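Local coordinates for kelch-like protein 7 (Homo sapiens, PDB 3II7) that acts as the substrate-specific adapter of a CUL3-RBX1 E3 ubiquitin ligase, this chain being its kelch-repeat domain, at residues A[11-16]-A[244-249]; A[59-64]-A[104-109]; A[196-201]-A[221-226]; A[250-255]-A[260-265]. All coordinates share one frame; numbering follows the deposited sequence.

Contact 1 of 4, residues A[11-16]-A[244-249]; sequences HDYRIA and AAVGSI. With EDO (1,2-ethanediol), chain F.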
loop_
_atom_site.group_PDB
_atom_site.type_symbol
_atom_site.label_atom_id
_atom_site.label_comp_id
_atom_site.label_asym_id
_atom_site.label_seq_id
_atom_site.Cartn_x
_atom_site.Cartn_y
_atom_site.Cartn_z
ATOM N N HIS A 11 -20.452 6.752 7.842
ATOM C CA HIS A 11 -19.306 6.418 6.977
ATOM C C HIS A 11 -19.766 6.022 5.575
ATOM O O HIS A 11 -20.882 5.517 5.389
ATOM C CB HIS A 11 -18.471 5.284 7.584
ATOM C CG HIS A 11 -17.824 5.640 8.890
ATOM N ND1 HIS A 11 -16.513 6.056 8.983
ATOM C CD2 HIS A 11 -18.312 5.647 10.155
ATOM C CE1 HIS A 11 -16.220 6.301 10.247
ATOM N NE2 HIS A 11 -17.295 6.061 10.979
ATOM N N ASP A 12 -18.903 6.252 4.593
ATOM C CA ASP A 12 -19.228 5.992 3.207
ATOM C C ASP A 12 -17.937 5.690 2.451
ATOM O O ASP A 12 -17.323 6.597 1.874
ATOM C CB ASP A 12 -19.928 7.207 2.593
ATOM C CG ASP A 12 -20.680 6.877 1.312
ATOM O OD1 ASP A 12 -20.556 5.735 0.815
ATOM O OD2 ASP A 12 -21.399 7.760 0.800
ATOM N N TYR A 13 -17.555 4.416 2.447
ATOM C CA TYR A 13 -16.231 4.014 1.983
ATOM C C TYR A 13 -16.172 3.808 0.476
ATOM O O TYR A 13 -17.132 3.356 -0.163
ATOM C CB TYR A 13 -15.777 2.723 2.666
ATOM C CG TYR A 13 -15.627 2.835 4.152
ATOM C CD1 TYR A 13 -16.477 2.152 5.018
ATOM C CD2 TYR A 13 -14.637 3.653 4.704
ATOM C CE1 TYR A 13 -16.331 2.271 6.403
ATOM C CE2 TYR A 13 -14.485 3.774 6.072
ATOM C CZ TYR A 13 -15.329 3.085 6.914
ATOM O OH TYR A 13 -15.168 3.222 8.273
ATOM N N ARG A 14 -15.028 4.155 -0.076
ATOM C CA ARG A 14 -14.674 3.870 -1.471
ATOM C C ARG A 14 -13.247 3.431 -1.451
ATOM O O ARG A 14 -12.495 3.764 -0.510
ATOM C CB ARG A 14 -14.759 5.112 -2.359
ATOM C CG ARG A 14 -16.132 5.743 -2.529
ATOM C CD ARG A 14 -17.078 4.921 -3.378
ATOM N NE ARG A 14 -18.287 5.698 -3.672
ATOM C CZ ARG A 14 -19.260 5.959 -2.789
ATOM N NH1 ARG A 14 -19.202 5.505 -1.538
ATOM N NH2 ARG A 14 -20.301 6.687 -3.160
ATOM N N ILE A 15 -12.855 2.695 -2.486
ATOM C CA ILE A 15 -11.459 2.390 -2.742
ATOM C C ILE A 15 -11.025 3.254 -3.928
ATOM O O ILE A 15 -11.618 3.178 -5.011
ATOM C CB ILE A 15 -11.245 0.903 -3.012
ATOM C CG1 ILE A 15 -11.778 0.071 -1.838
ATOM C CG2 ILE A 15 -9.728 0.645 -3.259
ATOM C CD1 ILE A 15 -11.801 -1.443 -2.034
ATOM N N ALA A 16 -10.046 4.111 -3.702
ATOM C CA ALA A 16 -9.599 5.080 -4.714
ATOM C C ALA A 16 -8.329 4.585 -5.361
ATOM O O ALA A 16 -7.389 4.172 -4.682
ATOM C CB ALA A 16 -9.364 6.415 -4.085
ATOM N N ALA A 244 -7.231 -3.670 -1.167
ATOM C CA ALA A 244 -7.755 -2.890 -0.057
ATOM C C ALA A 244 -8.916 -3.618 0.587
ATOM O O ALA A 244 -9.653 -4.315 -0.090
ATOM C CB ALA A 244 -8.223 -1.477 -0.541
ATOM N N ALA A 245 -9.097 -3.420 1.889
ATOM C CA ALA A 245 -10.182 -4.040 2.605
ATOM C C ALA A 245 -11.223 -3.023 3.023
ATOM O O ALA A 245 -10.884 -1.894 3.467
ATOM C CB ALA A 245 -9.648 -4.789 3.852
ATOM N N VAL A 246 -12.501 -3.402 2.849
ATOM C CA VAL A 246 -13.623 -2.638 3.359
ATOM C C VAL A 246 -14.505 -3.635 4.101
ATOM O O VAL A 246 -14.954 -4.650 3.516
ATOM C CB VAL A 246 -14.425 -1.949 2.278
ATOM C CG1 VAL A 246 -15.663 -1.227 2.886
ATOM C CG2 VAL A 246 -13.566 -0.943 1.519
ATOM N N GLY A 247 -14.729 -3.371 5.369
ATOM C CA GLY A 247 -15.460 -4.301 6.198
ATOM C C GLY A 247 -14.689 -5.607 6.288
ATOM O O GLY A 247 -13.447 -5.613 6.547
ATOM N N SER A 248 -15.407 -6.709 6.069
ATOM C CA SER A 248 -14.805 -8.023 6.200
ATOM C C SER A 248 -14.262 -8.548 4.856
ATOM O O SER A 248 -13.755 -9.660 4.790
ATOM C CB SER A 248 -15.799 -9.010 6.773
ATOM O OG SER A 248 -16.952 -9.092 5.971
ATOM N N ILE A 249 -14.369 -7.755 3.787
ATOM C CA ILE A 249 -13.954 -8.207 2.447
ATOM C C ILE A 249 -12.657 -7.544 1.990
ATOM O O ILE A 249 -12.492 -6.312 2.126
ATOM C CB ILE A 249 -15.027 -7.930 1.364
ATOM C CG1 ILE A 249 -16.379 -8.430 1.818
ATOM C CG2 ILE A 249 -14.609 -8.536 -0.000
ATOM C CD1 ILE A 249 -16.453 -9.962 2.098
HETATM C C1 EDO F . -7.158 -1.960 5.826
HETATM O O1 EDO F . -5.718 -1.839 6.042
HETATM C C2 EDO F . -7.605 -1.178 4.589
HETATM O O2 EDO F . -7.188 -1.792 3.352
#

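Contact 2 of 4, residues A[59-64]-A[104-109]; sequences YILGGS and IYTSGG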
loop_
_atom_site.group_PDB
_atom_site.type_symbol
_atom_site.label_atom_id
_atom_site.label_comp_id
_atom_site.label_asym_id
_atom_site.label_seq_id
_atom_site.Cartn_x
_atom_site.Cartn_y
_atom_site.Cartn_z
ATOM N N TYR A 59 -3.077 11.730 0.181
ATOM C CA TYR A 59 -1.728 12.267 -0.045
ATOM C C TYR A 59 -0.979 11.334 -0.968
ATOM O O TYR A 59 -0.919 10.090 -0.717
ATOM C CB TYR A 59 -0.966 12.380 1.276
ATOM C CG TYR A 59 -1.605 13.339 2.242
ATOM C CD1 TYR A 59 -1.185 14.663 2.321
ATOM C CD2 TYR A 59 -2.622 12.930 3.065
ATOM C CE1 TYR A 59 -1.774 15.548 3.205
ATOM C CE2 TYR A 59 -3.213 13.793 3.980
ATOM C CZ TYR A 59 -2.794 15.109 4.043
ATOM O OH TYR A 59 -3.384 15.968 4.918
ATOM N N ILE A 60 -0.423 11.908 -2.038
ATOM C CA ILE A 60 0.398 11.166 -2.999
ATOM C C ILE A 60 1.812 11.692 -2.867
ATOM O O ILE A 60 2.058 12.916 -3.011
ATOM C CB ILE A 60 -0.114 11.347 -4.419
ATOM C CG1 ILE A 60 -1.486 10.683 -4.550
ATOM C CG2 ILE A 60 0.886 10.706 -5.468
ATOM C CD1 ILE A 60 -2.166 10.891 -5.851
ATOM N N LEU A 61 2.733 10.799 -2.530
ATOM C CA LEU A 61 4.090 11.223 -2.172
ATOM C C LEU A 61 5.159 10.250 -2.676
ATOM O O LEU A 61 4.879 9.075 -2.942
ATOM C CB LEU A 61 4.167 11.461 -0.647
ATOM C CG LEU A 61 3.780 10.285 0.245
ATOM C CD1 LEU A 61 4.945 9.324 0.406
ATOM C CD2 LEU A 61 3.304 10.800 1.593
ATOM N N GLY A 62 6.384 10.770 -2.833
ATOM C CA GLY A 62 7.494 9.973 -3.315
ATOM C C GLY A 62 7.398 9.666 -4.795
ATOM O O GLY A 62 6.578 10.264 -5.541
ATOM N N GLY A 63 8.242 8.748 -5.240
ATOM C CA GLY A 63 8.279 8.377 -6.617
ATOM C C GLY A 63 9.033 9.354 -7.498
ATOM O O GLY A 63 9.625 10.349 -7.034
ATOM N N SER A 64 9.003 9.063 -8.781
ATOM C CA SER A 64 9.799 9.806 -9.748
ATOM C C SER A 64 9.101 9.904 -11.085
ATOM O O SER A 64 8.165 9.155 -11.372
ATOM C CB SER A 64 11.149 9.115 -9.932
ATOM O OG SER A 64 10.992 7.744 -10.326
ATOM N N ILE A 104 1.192 11.429 8.839
ATOM C CA ILE A 104 1.456 10.583 7.679
ATOM C C ILE A 104 2.876 10.062 7.775
ATOM O O ILE A 104 3.821 10.844 7.721
ATOM C CB ILE A 104 1.335 11.379 6.356
ATOM C CG1 ILE A 104 -0.019 12.100 6.249
ATOM C CG2 ILE A 104 1.581 10.474 5.185
ATOM C CD1 ILE A 104 -1.191 11.273 6.471
ATOM N N TYR A 105 3.024 8.750 7.874
ATOM C CA TYR A 105 4.323 8.109 7.967
ATOM C C TYR A 105 4.770 7.569 6.618
ATOM O O TYR A 105 3.958 7.069 5.828
ATOM C CB TYR A 105 4.302 6.972 8.998
ATOM C CG TYR A 105 4.025 7.424 10.412
ATOM C CD1 TYR A 105 5.059 7.669 11.300
ATOM C CD2 TYR A 105 2.718 7.585 10.868
ATOM C CE1 TYR A 105 4.819 8.082 12.592
ATOM C CE2 TYR A 105 2.464 8.003 12.190
ATOM C CZ TYR A 105 3.534 8.245 13.032
ATOM O OH TYR A 105 3.301 8.650 14.326
ATOM N N THR A 106 6.062 7.729 6.359
ATOM C CA THR A 106 6.703 7.215 5.134
ATOM C C THR A 106 7.916 6.429 5.517
ATOM O O THR A 106 8.701 6.873 6.352
ATOM C CB THR A 106 7.056 8.364 4.143
ATOM O OG1 THR A 106 8.044 9.220 4.696
ATOM C CG2 THR A 106 5.796 9.199 3.808
ATOM N N SER A 107 8.082 5.244 4.921
ATOM C CA SER A 107 9.193 4.345 5.270
ATOM C C SER A 107 9.873 3.734 4.090
ATOM O O SER A 107 9.256 3.376 3.093
ATOM C CB SER A 107 8.702 3.181 6.164
ATOM O OG SER A 107 7.794 2.350 5.438
ATOM N N GLY A 108 11.185 3.581 4.237
ATOM C CA GLY A 108 11.971 2.852 3.285
ATOM C C GLY A 108 12.010 3.485 1.922
ATOM O O GLY A 108 11.924 4.726 1.780
ATOM N N GLY A 109 12.166 2.631 0.911
ATOM C CA GLY A 109 12.329 3.105 -0.469
ATOM C C GLY A 109 13.784 3.203 -0.853
ATOM O O GLY A 109 14.649 2.820 -0.094
#

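Contact 3 of 4, residues A[196-201]-A[221-226]; sequences LVFVKD and YDIKLN. With EDO (1,2-ethanediol), chain F.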
loop_
_atom_site.group_PDB
_atom_site.type_symbol
_atom_site.label_atom_id
_atom_site.label_comp_id
_atom_site.label_asym_id
_atom_site.label_seq_id
_atom_site.Cartn_x
_atom_site.Cartn_y
_atom_site.Cartn_z
ATOM N N LEU A 196 -1.296 -5.524 1.770
ATOM C CA LEU A 196 -1.119 -5.573 3.237
ATOM C C LEU A 196 -2.247 -4.775 3.818
ATOM O O LEU A 196 -2.304 -3.527 3.658
ATOM C CB LEU A 196 0.247 -5.025 3.691
ATOM C CG LEU A 196 0.616 -5.427 5.129
ATOM C CD1 LEU A 196 0.863 -6.988 5.214
ATOM C CD2 LEU A 196 1.812 -4.619 5.665
ATOM N N VAL A 197 -3.178 -5.499 4.447
ATOM C CA VAL A 197 -4.419 -4.911 4.927
ATOM C C VAL A 197 -4.789 -5.419 6.284
ATOM O O VAL A 197 -4.649 -6.613 6.577
ATOM C CB VAL A 197 -5.588 -5.134 3.914
ATOM C CG1 VAL A 197 -5.270 -4.465 2.571
ATOM C CG2 VAL A 197 -5.878 -6.642 3.727
ATOM N N PHE A 198 -5.313 -4.516 7.100
ATOM C CA PHE A 198 -5.760 -4.834 8.468
ATOM C C PHE A 198 -7.281 -5.057 8.463
ATOM O O PHE A 198 -8.048 -4.166 8.041
ATOM C CB PHE A 198 -5.425 -3.669 9.381
ATOM C CG PHE A 198 -5.941 -3.812 10.789
ATOM C CD1 PHE A 198 -5.685 -4.957 11.523
ATOM C CD2 PHE A 198 -6.653 -2.784 11.383
ATOM C CE1 PHE A 198 -6.130 -5.079 12.821
ATOM C CE2 PHE A 198 -7.096 -2.901 12.680
ATOM C CZ PHE A 198 -6.842 -4.055 13.399
ATOM N N VAL A 199 -7.699 -6.244 8.911
ATOM C CA VAL A 199 -9.108 -6.569 9.050
ATOM C C VAL A 199 -9.325 -7.188 10.409
ATOM O O VAL A 199 -8.868 -8.308 10.674
ATOM C CB VAL A 199 -9.610 -7.531 7.990
ATOM C CG1 VAL A 199 -11.146 -7.653 8.097
ATOM C CG2 VAL A 199 -9.217 -7.084 6.609
ATOM N N LYS A 200 -10.024 -6.423 11.265
ATOM C CA LYS A 200 -10.482 -6.860 12.609
ATOM C C LYS A 200 -9.329 -6.979 13.618
ATOM O O LYS A 200 -9.181 -6.137 14.508
ATOM C CB LYS A 200 -11.296 -8.162 12.551
ATOM C CG LYS A 200 -11.908 -8.575 13.898
ATOM C CD LYS A 200 -12.191 -10.075 13.965
ATOM C CE LYS A 200 -13.291 -10.508 13.019
ATOM N NZ LYS A 200 -13.439 -12.023 13.021
ATOM N N ASP A 201 -8.571 -8.056 13.528
ATOM C CA ASP A 201 -7.525 -8.342 14.498
ATOM C C ASP A 201 -6.371 -9.056 13.826
ATOM O O ASP A 201 -5.517 -9.682 14.505
ATOM C CB ASP A 201 -8.099 -9.203 15.652
ATOM C CG ASP A 201 -8.754 -10.506 15.162
ATOM O OD1 ASP A 201 -8.783 -10.747 13.934
ATOM O OD2 ASP A 201 -9.263 -11.278 15.995
ATOM N N TYR A 221 -1.168 -12.151 9.811
ATOM C CA TYR A 221 -0.476 -11.981 11.070
ATOM C C TYR A 221 -1.500 -11.881 12.173
ATOM O O TYR A 221 -2.340 -10.976 12.169
ATOM C CB TYR A 221 0.360 -10.715 11.047
ATOM C CG TYR A 221 1.143 -10.493 12.332
ATOM C CD1 TYR A 221 2.127 -11.391 12.725
ATOM C CD2 TYR A 221 0.871 -9.392 13.146
ATOM C CE1 TYR A 221 2.826 -11.210 13.884
ATOM C CE2 TYR A 221 1.578 -9.182 14.329
ATOM C CZ TYR A 221 2.533 -10.094 14.708
ATOM O OH TYR A 221 3.229 -9.882 15.869
ATOM N N ASP A 222 -1.429 -12.823 13.107
ATOM C CA ASP A 222 -2.255 -12.814 14.304
ATOM C C ASP A 222 -1.583 -11.910 15.310
ATOM O O ASP A 222 -0.533 -12.247 15.889
ATOM C CB ASP A 222 -2.399 -14.241 14.839
ATOM C CG ASP A 222 -3.456 -14.347 15.915
ATOM O OD1 ASP A 222 -3.410 -13.558 16.865
ATOM O OD2 ASP A 222 -4.340 -15.222 15.784
ATOM N N ILE A 223 -2.135 -10.724 15.482
ATOM C CA ILE A 223 -1.528 -9.724 16.360
ATOM C C ILE A 223 -1.393 -10.222 17.788
ATOM O O ILE A 223 -0.378 -10.014 18.423
ATOM C CB ILE A 223 -2.334 -8.399 16.267
ATOM C CG1 ILE A 223 -2.202 -7.802 14.875
ATOM C CG2 ILE A 223 -1.877 -7.356 17.334
ATOM C CD1 ILE A 223 -3.150 -6.587 14.603
ATOM N N LYS A 224 -2.422 -10.899 18.296
ATOM C CA LYS A 224 -2.403 -11.446 19.644
ATOM C C LYS A 224 -1.391 -12.550 19.858
ATOM O O LYS A 224 -0.735 -12.570 20.908
ATOM C CB LYS A 224 -3.833 -11.930 20.013
ATOM C CG LYS A 224 -4.027 -12.453 21.422
ATOM C CD LYS A 224 -3.644 -11.432 22.510
ATOM C CE LYS A 224 -4.565 -11.554 23.759
ATOM N NZ LYS A 224 -5.865 -10.766 23.594
ATOM N N LEU A 225 -1.244 -13.465 18.879
ATOM C CA LEU A 225 -0.356 -14.626 19.033
ATOM C C LEU A 225 1.086 -14.365 18.524
ATOM O O LEU A 225 1.986 -15.163 18.809
ATOM C CB LEU A 225 -0.919 -15.846 18.296
ATOM C CG LEU A 225 -2.244 -16.412 18.830
ATOM C CD1 LEU A 225 -2.718 -17.557 17.939
ATOM C CD2 LEU A 225 -2.116 -16.858 20.267
ATOM N N ASN A 226 1.294 -13.276 17.769
ATOM C CA ASN A 226 2.570 -13.002 17.124
ATOM C C ASN A 226 2.995 -14.203 16.256
ATOM O O ASN A 226 4.087 -14.762 16.418
ATOM C CB ASN A 226 3.663 -12.599 18.143
ATOM C CG ASN A 226 5.013 -12.278 17.477
ATOM O OD1 ASN A 226 5.092 -11.628 16.406
ATOM N ND2 ASN A 226 6.086 -12.722 18.118
HETATM C C1 EDO F . -7.158 -1.960 5.826
HETATM O O1 EDO F . -5.718 -1.839 6.042
HETATM C C2 EDO F . -7.605 -1.178 4.589
HETATM O O2 EDO F . -7.188 -1.792 3.352
HETATM O O HOH W 1 -5.080 -10.674 17.035
#

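Contact 4 of 4, residues A[250-255]-A[260-265]; sequences VYVLAG and GRLGHI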
loop_
_atom_site.group_PDB
_atom_site.type_symbol
_atom_site.label_atom_id
_atom_site.label_comp_id
_atom_site.label_asym_id
_atom_site.label_seq_id
_atom_site.Cartn_x
_atom_site.Cartn_y
_atom_site.Cartn_z
ATOM N N VAL A 250 -11.741 -8.356 1.463
ATOM C CA VAL A 250 -10.523 -7.846 0.829
ATOM C C VAL A 250 -10.712 -7.873 -0.679
ATOM O O VAL A 250 -11.075 -8.904 -1.244
ATOM C CB VAL A 250 -9.277 -8.660 1.181
ATOM C CG1 VAL A 250 -8.029 -8.050 0.461
ATOM C CG2 VAL A 250 -9.088 -8.706 2.732
ATOM N N TYR A 251 -10.466 -6.725 -1.317
ATOM C CA TYR A 251 -10.651 -6.556 -2.765
ATOM C C TYR A 251 -9.303 -6.429 -3.426
ATOM O O TYR A 251 -8.503 -5.592 -3.017
ATOM C CB TYR A 251 -11.496 -5.295 -3.075
ATOM C CG TYR A 251 -12.862 -5.335 -2.475
ATOM C CD1 TYR A 251 -13.949 -5.832 -3.185
ATOM C CD2 TYR A 251 -13.074 -4.910 -1.172
ATOM C CE1 TYR A 251 -15.232 -5.896 -2.606
ATOM C CE2 TYR A 251 -14.344 -4.961 -0.594
ATOM C CZ TYR A 251 -15.411 -5.462 -1.305
ATOM O OH TYR A 251 -16.654 -5.541 -0.717
ATOM N N VAL A 252 -9.042 -7.267 -4.424
ATOM C CA VAL A 252 -7.850 -7.127 -5.294
ATOM C C VAL A 252 -8.384 -6.529 -6.598
ATOM O O VAL A 252 -9.125 -7.183 -7.362
ATOM C CB VAL A 252 -7.143 -8.436 -5.553
ATOM C CG1 VAL A 252 -5.888 -8.220 -6.406
ATOM C CG2 VAL A 252 -6.778 -9.142 -4.200
ATOM N N LEU A 253 -8.018 -5.270 -6.833
ATOM C CA LEU A 253 -8.633 -4.479 -7.870
ATOM C C LEU A 253 -7.732 -4.299 -9.084
ATOM O O LEU A 253 -8.187 -3.834 -10.114
ATOM C CB LEU A 253 -9.048 -3.110 -7.328
ATOM C CG LEU A 253 -10.107 -3.095 -6.250
ATOM C CD1 LEU A 253 -10.414 -1.642 -5.856
ATOM C CD2 LEU A 253 -11.370 -3.817 -6.705
ATOM N N ALA A 254 -6.450 -4.611 -8.924
ATOM C CA ALA A 254 -5.498 -4.598 -10.052
ATOM C C ALA A 254 -4.309 -5.478 -9.707
ATOM O O ALA A 254 -4.062 -5.779 -8.562
ATOM C CB ALA A 254 -5.028 -3.147 -10.349
ATOM N N GLY A 255 -3.584 -5.890 -10.711
ATOM C CA GLY A 255 -2.340 -6.618 -10.497
ATOM C C GLY A 255 -1.654 -6.933 -11.804
ATOM O O GLY A 255 -2.302 -7.140 -12.827
ATOM N N GLY A 260 0.712 -10.504 -18.595
ATOM C CA GLY A 260 -0.429 -9.594 -18.684
ATOM C C GLY A 260 -0.835 -9.052 -17.327
ATOM O O GLY A 260 0.015 -8.874 -16.420
ATOM N N ARG A 261 -2.126 -8.797 -17.166
ATOM C CA ARG A 261 -2.634 -8.209 -15.937
ATOM C C ARG A 261 -3.846 -8.964 -15.433
ATOM O O ARG A 261 -4.484 -9.753 -16.171
ATOM C CB ARG A 261 -2.985 -6.750 -16.183
ATOM C CG ARG A 261 -4.170 -6.531 -17.154
ATOM C CD ARG A 261 -4.413 -5.063 -17.448
ATOM N NE ARG A 261 -5.587 -4.947 -18.307
ATOM C CZ ARG A 261 -5.784 -4.024 -19.235
ATOM N NH1 ARG A 261 -4.886 -3.102 -19.478
ATOM N NH2 ARG A 261 -6.913 -4.048 -19.938
ATOM N N LEU A 262 -4.183 -8.713 -14.181
ATOM C CA LEU A 262 -5.431 -9.156 -13.627
ATOM C C LEU A 262 -6.569 -8.568 -14.438
ATOM O O LEU A 262 -6.594 -7.357 -14.723
ATOM C CB LEU A 262 -5.557 -8.727 -12.169
ATOM C CG LEU A 262 -6.802 -9.157 -11.409
ATOM C CD1 LEU A 262 -6.807 -10.682 -11.162
ATOM C CD2 LEU A 262 -6.923 -8.400 -10.058
ATOM N N GLY A 263 -7.485 -9.436 -14.861
ATOM C CA GLY A 263 -8.542 -9.014 -15.756
ATOM C C GLY A 263 -9.847 -8.638 -15.072
ATOM O O GLY A 263 -10.552 -7.729 -15.530
ATOM N N HIS A 264 -10.205 -9.393 -14.028
ATOM C CA HIS A 264 -11.428 -9.168 -13.245
ATOM C C HIS A 264 -11.083 -9.162 -11.785
ATOM O O HIS A 264 -10.145 -9.820 -11.371
ATOM C CB HIS A 264 -12.467 -10.239 -13.538
ATOM C CG HIS A 264 -13.087 -10.093 -14.881
ATOM N ND1 HIS A 264 -12.476 -10.569 -16.023
ATOM C CD2 HIS A 264 -14.215 -9.453 -15.287
ATOM C CE1 HIS A 264 -13.227 -10.262 -17.076
ATOM N NE2 HIS A 264 -14.282 -9.576 -16.655
ATOM N N ILE A 265 -11.834 -8.408 -10.989
ATOM C CA ILE A 265 -11.480 -8.239 -9.595
ATOM C C ILE A 265 -11.610 -9.543 -8.822
ATOM O O ILE A 265 -12.400 -10.431 -9.181
ATOM C CB ILE A 265 -12.290 -7.086 -8.883
ATOM C CG1 ILE A 265 -13.744 -7.464 -8.682
ATOM C CG2 ILE A 265 -12.194 -5.753 -9.679
ATOM C CD1 ILE A 265 -14.488 -6.552 -7.717
HETATM O O HOH W 2 -5.181 -5.210 -13.323
#

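Contact 1 of 4, residues A[11-16]-A[244-249]
The Tyr13 ring meets Val246 at a slant, neither squarely over a face nor at its rim. Val246 CG1 lies 4.0 Å from Tyr13 CB and 4.1 Å from Tyr13 CD1. The other flat group is the guanidinium of Arg14, a residue whose CB points away from 244-249. Asp12 OD1 sits at its edge, nearly in the guanidinium plane, in a salt bridge of 2.7 Å to Arg14 NH1. The same NH1 also bonds Tyr13 O, so one nitrogen has two acceptors beside it.

Val246 is the centre of the contact. With CG1 anti to the backbone N (chi1 176°), that branch is turned to Tyr13 and CG2 to Ile15. Val246 CG2 lies 3.9 Å from Ile15 CG1. The Ile15 and Val246 chains pass alongside, each heading toward the other's strand. Deeper in, Ile15 CG2 comes within 3.8 Å of Ala244 CB. The contact is therefore apolar and becomes more buried from Tyr13 toward Ile15. On strand 242-246, Ala245 N donates to O2 of a bound ethanediol at 2.9 Å, nearly straight.

Strands 13-16 and 244-246 run antiparallel at 171°, but they belong to different sheets. Strand 13-18 pairs with the C-terminal strand 290-295. This is side-chain packing between the last and first blades of a six-bladed kelch propeller, next to its ring closure.

Contact 2 of 4, residues A[59-64]-A[104-109]
Leu61 and Thr106 form the tight part of this contact. Leu61 CD1 comes within 3.5 Å of Thr106 CG2, and Leu61 CD2 is 3.7 Å from the same methyl. Both leucine methyls thus straddle one threonine methyl. The threonine rotamer makes this possible: CG2 is anti to the carbonyl carbon, with OG1 between the backbone N and the carbonyl carbon (chi1 65°). OG1 is hydrogen-bonded to Glu121 O and Arg92 NH2, so the residue is apolar on one branch and polar on the other.

Toward Tyr59 the fit is easier. Leu61 CD2 is 4.0 Å from Ile104 CG2, and Ile104 CD1 is 4.0 Å from Tyr59 CD2. Ile104 CG1 lies over one face of the Tyr59 ring, 4.2 Å above the plane and offset toward its rim. This is a flat aromatic surface against an aliphatic chain, not a stack.

The two strands are the second strands of adjacent four-stranded blades in the kelch propeller. Strands 59-61 and 104-107 run in nearly the same direction, at 23°, with axes 10.3 Å apart. Each leads into the diglycine that marks the kelch repeat, Gly62-Gly63 and Gly108-Gly109. All four glycines have positive phi.

Past Leu61 and Thr106 the segments separate, and the diglycine ends make no direct contact with each other. That loose end is still buried rather than open to solvent. Arginines serve it instead: Arg46 bonds Gly62 O, and Arg92 NE bonds Gly108 O.

Contact 3 of 4, residues A[196-201]-A[221-226]
Phe198 and Ile223 cross at about a right angle. The end of the isoleucine chain, CD1, comes within 3.8 Å of Phe198 CE1 and approaches the ring obliquely. Phe198 CG is anti to its own N (chi1 175°), which carries the ring out to the isoleucine although CB does not point at 221-226. Ile223 does point across. Its CG1 is also 3.8 Å from Asp201 O, so the chain passes over the end of the 196-201 segment. Tyr153, on strand 151-155 of the preceding blade, also packs on Ile223.

A water bridges two backbone groups. Asp201 O accepts from it at 2.8 Å, and Lys224 N donates to it at 3.0 Å.

The turn after strand 218-222 is held from within. Asp222 OD1 accepts from Leu225 N at 3.0 Å, an Asx motif, and the donor stands well above the carboxylate plane. Tyr221 OH donates to Asn226 OD1 at 2.6 Å, with the oxygen at the ring edge and in plane. Tyr221 and Trp228 fit the spaced Tyr and Trp of the kelch repeat.

Strand 202-206 lies between these first and third strands of the same blade. Across it, the segments meet through the Phe198-Ile223 pair, the isoleucine chain against Asp201 O, and the water bridge. Asp201 OD2 and Asp222 OD2 are 6.3 Å apart, not in contact. Any repulsion between them would probably be offset by Lys229, in a salt bridge with Asp222.

Contact 4 of 4, residues A[250-255]-A[260-265]
One direct backbone bond joins the segments. Leu262 N donates to Gly255 O at 2.8 Å, and the bond is nearly straight at 170°. The donor is tilted 28° from the carbonyl plane. A water extends this link: it accepts from Gly255 N at 3.1 Å and donates to Leu262 O at 2.9 Å. Both backbone polar groups of Gly255 therefore have partners, one direct and one through water.

A weaker polar contact lies further in. Ile265 CA approaches Val252 O at 3.4 Å as a CA-H...O contact.

The apolar contacts fall into two pairs. Leu253 CD2 meets Ile265 CG2 at 3.6 Å, and the two chains run alongside each other in a common direction. In Ile265, CG2 is anti to the carbonyl carbon and CG1 takes the position between the backbone N and the carbonyl carbon (chi1 71°). That rotamer brings CG2 against the leucine. Leu253 also packs on Ile15 and Leu17 of the neighbouring blade. In the second pair, Leu262 CD2 lies 3.8 Å from Val252 CG1, the two chains crossing at about a right angle. Trp236 is a further neighbour of Leu262.

Leu253 and Ala254 both face Lys242 on the adjoining strand. They make a classic beta bulge near the end of strand 249-254. The segments form the loop end of the hairpin between strands 249-254 and 264-269, the second and third strands of the last kelch blade.

Contacts 2 and 4 are buried, while contacts 1 and 3 are only partly so. Contacts 1 and 2 join different blades and rely on side-chain packing. Contacts 3 and 4 lie within one blade each, and both use a bridging water. Only contact 4 adds a direct hydrogen bond between its segments. Contacts 1 and 4 share a sheet: contact 1 brings one strand to it, 242-246, the neighbour of 249-254. The bound ethanediol touches contacts 1 and 3, bonded to Ala245 N and Phe198 N of the innermost strands in adjacent blades. Contact 2 touches none of the others; its centre is about 22 Å from that of contact 1.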